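1-acyl-sn-glycerol-3-phosphate acyltransferase (Thermotoga maritima, PDB 5KYM) probably catalyses acyl transfer to the free hydroxyl of lysophosphatidic acid, making phosphatidic acid at the membrane. Local coordinates at residues A[44-49]-A[119-124]. Numbering follows the deposited sequence.
Sequences YVLKEI and RYLNGV
At the seam between the N-terminal two-helix motif and the acyltransferase domain, Tyr120 lays its ring against Val45 of helix 38-59. Val45 CG1 stands 3.5 Å from the centroid of the Tyr120 ring and 13° off the ring normal, a CH-pi contact over the centre of one face. The same residue also packs against the phenol end, Val45 CG2 lying 3.4 Å from Tyr120 OH. Val45 CG1 lies anti to the backbone N (chi1 179°), which turns this methyl onto the ring and leaves CG2 beside the hydroxyl. Leu46 meets the ring differently: its CD2 lies at the edge, near the ring plane, 4.5 Å from Tyr120 CE1.

Leu121 extends the apolar seam. Its CD2 approaches Ile49 CD1 tip to tip at 3.9 Å, and the same Leu121 CD2 is 4.0 Å from Leu46 CD2, a branch that therefore touches both Leu46 and Ile49, three residues apart on helix 38-59. Ile49 CD1 also reaches Tyr120 CD1 at 4.5 Å, obliquely to the ring.

Helix 114-120 ends here in a Schellman motif: Asn122, the C-prime residue with positive phi (57°), gives its N to Arg119 O, while Gly123 N reaches back to the carbonyl of the residue before Arg119. The turn leads the chain into strand 124-125, where Val124 pairs through its backbone with Ala104, and Lys144 of helix 137-147 donates to the carbonyls of Asn122 and Gly123.

From helix 2-34, Leu29 touches Tyr120 and Ser32 touches Val45. Glu48, one turn beyond Tyr44, hydrogen-bonds Tyr24 through OE1 and forms a salt bridge to Lys51 through OE2; Glu48, Tyr24 and Tyr117 all line the site of a bound nonane, and the side chain of Ile49 lies about 4 Å from it, measured between nearest atoms.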
ATOM      1  N   TYR A  44     -17.665  -5.148   5.853  1.00 51.79           N
ATOM      2  CA  TYR A  44     -17.346  -6.542   5.576  1.00 50.65           C
ATOM      3  C   TYR A  44     -16.322  -6.632   4.481  1.00 52.15           C
ATOM      4  O   TYR A  44     -15.309  -7.268   4.678  1.00 55.32           O
ATOM      5  CB  TYR A  44     -18.616  -7.315   5.185  1.00 49.14           C
ATOM      6  CG  TYR A  44     -18.396  -8.638   4.542  1.00 46.14           C
ATOM      7  CD1 TYR A  44     -17.893  -9.680   5.251  1.00 46.57           C
ATOM      8  CD2 TYR A  44     -18.740  -8.855   3.219  1.00 47.35           C
ATOM      9  CE1 TYR A  44     -17.721 -10.927   4.679  1.00 47.60           C
ATOM     10  CE2 TYR A  44     -18.564 -10.105   2.621  1.00 48.08           C
ATOM     11  CZ  TYR A  44     -18.024 -11.135   3.359  1.00 47.36           C
ATOM     12  OH  TYR A  44     -17.819 -12.384   2.826  1.00 46.63           O
ATOM     13  N   VAL A  45     -16.561  -5.977   3.347  1.00 52.74           N
ATOM     14  CA  VAL A  45     -15.636  -6.080   2.224  1.00 53.02           C
ATOM     15  C   VAL A  45     -14.282  -5.514   2.627  1.00 50.16           C
ATOM     16  O   VAL A  45     -13.227  -6.127   2.339  1.00 45.80           O
ATOM     17  CB  VAL A  45     -16.086  -5.310   0.964  1.00 55.47           C
ATOM     18  CG1 VAL A  45     -15.037  -5.468  -0.165  1.00 55.93           C
ATOM     19  CG2 VAL A  45     -17.429  -5.799   0.486  1.00 56.39           C
ATOM     20  N   LEU A  46     -14.326  -4.345   3.272  1.00 47.35           N
ATOM     21  CA  LEU A  46     -13.096  -3.708   3.718  1.00 46.84           C
ATOM     22  C   LEU A  46     -12.291  -4.578   4.669  1.00 48.18           C
ATOM     23  O   LEU A  46     -11.079  -4.605   4.599  1.00 51.61           O
ATOM     24  CB  LEU A  46     -13.347  -2.306   4.322  1.00 44.66           C
ATOM     25  CG  LEU A  46     -13.580  -1.202   3.276  1.00 44.99           C
ATOM     26  CD1 LEU A  46     -13.722   0.115   3.953  1.00 44.17           C
ATOM     27  CD2 LEU A  46     -12.494  -1.093   2.183  1.00 44.80           C
ATOM     28  N   LYS A  47     -12.963  -5.296   5.546  1.00 50.71           N
ATOM     29  CA  LYS A  47     -12.290  -6.085   6.557  1.00 51.23           C
ATOM     30  C   LYS A  47     -11.651  -7.250   5.865  1.00 49.32           C
ATOM     31  O   LYS A  47     -10.519  -7.570   6.165  1.00 52.22           O
ATOM     32  CB  LYS A  47     -13.284  -6.522   7.638  1.00 57.93           C
ATOM     33  CG  LYS A  47     -12.698  -7.107   8.898  1.00 65.32           C
ATOM     34  CD  LYS A  47     -11.874  -6.071   9.671  1.00 73.79           C
ATOM     35  CE  LYS A  47     -10.694  -6.722  10.368  1.00 80.23           C
ATOM     36  NZ  LYS A  47     -11.147  -7.888  11.230  1.00 86.82           N
ATOM     37  N   GLU A  48     -12.336  -7.841   4.886  1.00 46.85           N
ATOM     38  CA  GLU A  48     -11.794  -8.984   4.119  1.00 45.83           C
ATOM     39  C   GLU A  48     -10.517  -8.693   3.347  1.00 44.52           C
ATOM     40  O   GLU A  48      -9.702  -9.595   3.173  1.00 44.62           O
ATOM     41  CB  GLU A  48     -12.844  -9.550   3.140  1.00 46.31           C
ATOM     42  CG  GLU A  48     -13.972 -10.359   3.746  1.00 45.61           C
ATOM     43  CD  GLU A  48     -13.440 -11.433   4.649  1.00 45.94           C
ATOM     44  OE1 GLU A  48     -12.527 -12.217   4.208  1.00 44.25           O
ATOM     45  OE2 GLU A  48     -13.886 -11.414   5.839  1.00 45.88           O
ATOM     46  N   ILE A  49     -10.423  -7.466   2.843  1.00 43.48           N
ATOM     47  CA  ILE A  49      -9.268  -6.917   2.158  1.00 43.54           C
ATOM     48  C   ILE A  49      -8.128  -6.800   3.115  1.00 42.98           C
ATOM     49  O   ILE A  49      -7.020  -7.199   2.806  1.00 42.57           O
ATOM     50  CB  ILE A  49      -9.572  -5.489   1.566  1.00 44.44           C
ATOM     51  CG1 ILE A  49     -10.563  -5.641   0.401  1.00 46.80           C
ATOM     52  CG2 ILE A  49      -8.302  -4.713   1.129  1.00 43.25           C
ATOM     53  CD1 ILE A  49     -11.210  -4.338  -0.036  1.00 48.70           C
ATOM     54  N   ARG A 119     -10.921  -1.435  -8.095  1.00 57.99           N
ATOM     55  CA  ARG A 119     -12.121  -0.634  -8.235  1.00 58.58           C
ATOM     56  C   ARG A 119     -12.827  -0.466  -6.909  1.00 55.07           C
ATOM     57  O   ARG A 119     -13.165   0.648  -6.576  1.00 56.02           O
ATOM     58  CB  ARG A 119     -13.069  -1.242  -9.244  1.00 65.26           C
ATOM     59  CG  ARG A 119     -12.701  -0.944 -10.687  1.00 77.88           C
ATOM     60  CD  ARG A 119     -13.926  -1.046 -11.654  1.00 89.19           C
ATOM     61  NE  ARG A 119     -14.201  -2.454 -11.977  1.00 94.74           N
ATOM     62  CZ  ARG A 119     -13.432  -3.225 -12.761  1.00103.02           C
ATOM     63  NH1 ARG A 119     -12.328  -2.740 -13.376  1.00110.57           N
ATOM     64  NH2 ARG A 119     -13.762  -4.504 -12.933  1.00102.17           N
ATOM     65  N   TYR A 120     -13.019  -1.533  -6.127  1.00 51.12           N
ATOM     66  CA  TYR A 120     -13.733  -1.394  -4.856  1.00 49.44           C
ATOM     67  C   TYR A 120     -13.037  -0.390  -3.946  1.00 51.02           C
ATOM     68  O   TYR A 120     -13.706   0.422  -3.309  1.00 54.22           O
ATOM     69  CB  TYR A 120     -13.892  -2.713  -4.114  1.00 47.55           C
ATOM     70  CG  TYR A 120     -14.961  -2.664  -3.024  1.00 46.45           C
ATOM     71  CD1 TYR A 120     -14.683  -2.151  -1.799  1.00 47.41           C
ATOM     72  CD2 TYR A 120     -16.242  -3.183  -3.246  1.00 46.80           C
ATOM     73  CE1 TYR A 120     -15.648  -2.093  -0.794  1.00 50.68           C
ATOM     74  CE2 TYR A 120     -17.205  -3.154  -2.262  1.00 47.51           C
ATOM     75  CZ  TYR A 120     -16.916  -2.596  -1.027  1.00 49.82           C
ATOM     76  OH  TYR A 120     -17.845  -2.501   0.011  1.00 51.60           O
ATOM     77  N   LEU A 121     -11.701  -0.417  -3.916  1.00 51.43           N
ATOM     78  CA  LEU A 121     -10.924   0.538  -3.121  1.00 53.57           C
ATOM     79  C   LEU A 121     -10.880   1.944  -3.685  1.00 55.18           C
ATOM     80  O   LEU A 121     -10.113   2.780  -3.181  1.00 52.95           O
ATOM     81  CB  LEU A 121      -9.490   0.017  -2.928  1.00 53.75           C
ATOM     82  CG  LEU A 121      -9.411  -1.235  -2.044  1.00 53.79           C
ATOM     83  CD1 LEU A 121      -8.128  -2.005  -2.307  1.00 53.37           C
ATOM     84  CD2 LEU A 121      -9.571  -0.868  -0.552  1.00 53.66           C
ATOM     85  N   ASN A 122     -11.690   2.190  -4.721  1.00 57.20           N
ATOM     86  CA  ASN A 122     -11.723   3.442  -5.462  1.00 58.57           C
ATOM     87  C   ASN A 122     -10.399   3.849  -6.057  1.00 55.08           C
ATOM     88  O   ASN A 122     -10.148   5.022  -6.207  1.00 54.17           O
ATOM     89  CB  ASN A 122     -12.274   4.553  -4.573  1.00 63.91           C
ATOM     90  CG  ASN A 122     -13.699   4.837  -4.844  1.00 67.43           C
ATOM     91  OD1 ASN A 122     -14.045   5.907  -5.345  1.00 76.27           O
ATOM     92  ND2 ASN A 122     -14.545   3.883  -4.528  1.00 72.07           N
ATOM     93  N   GLY A 123      -9.559   2.894  -6.435  1.00 54.88           N
ATOM     94  CA  GLY A 123      -8.273   3.199  -7.104  1.00 56.13           C
ATOM     95  C   GLY A 123      -8.370   3.999  -8.399  1.00 55.05           C
ATOM     96  O   GLY A 123      -9.405   4.439  -8.764  1.00 54.07           O
ATOM     97  N   VAL A 124      -7.245   4.199  -9.071  1.00 57.69           N
ATOM     98  CA  VAL A 124      -7.101   5.224 -10.137  1.00 59.10           C
ATOM     99  C   VAL A 124      -6.050   4.634 -11.035  1.00 62.79           C
ATOM    100  O   VAL A 124      -4.892   4.475 -10.596  1.00 61.47           O
ATOM    101  CB  VAL A 124      -6.554   6.579  -9.629  1.00 56.14           C
ATOM    102  CG1 VAL A 124      -6.232   7.483 -10.776  1.00 55.11           C
ATOM    103  CG2 VAL A 124      -7.546   7.254  -8.689  1.00 57.34           C
TER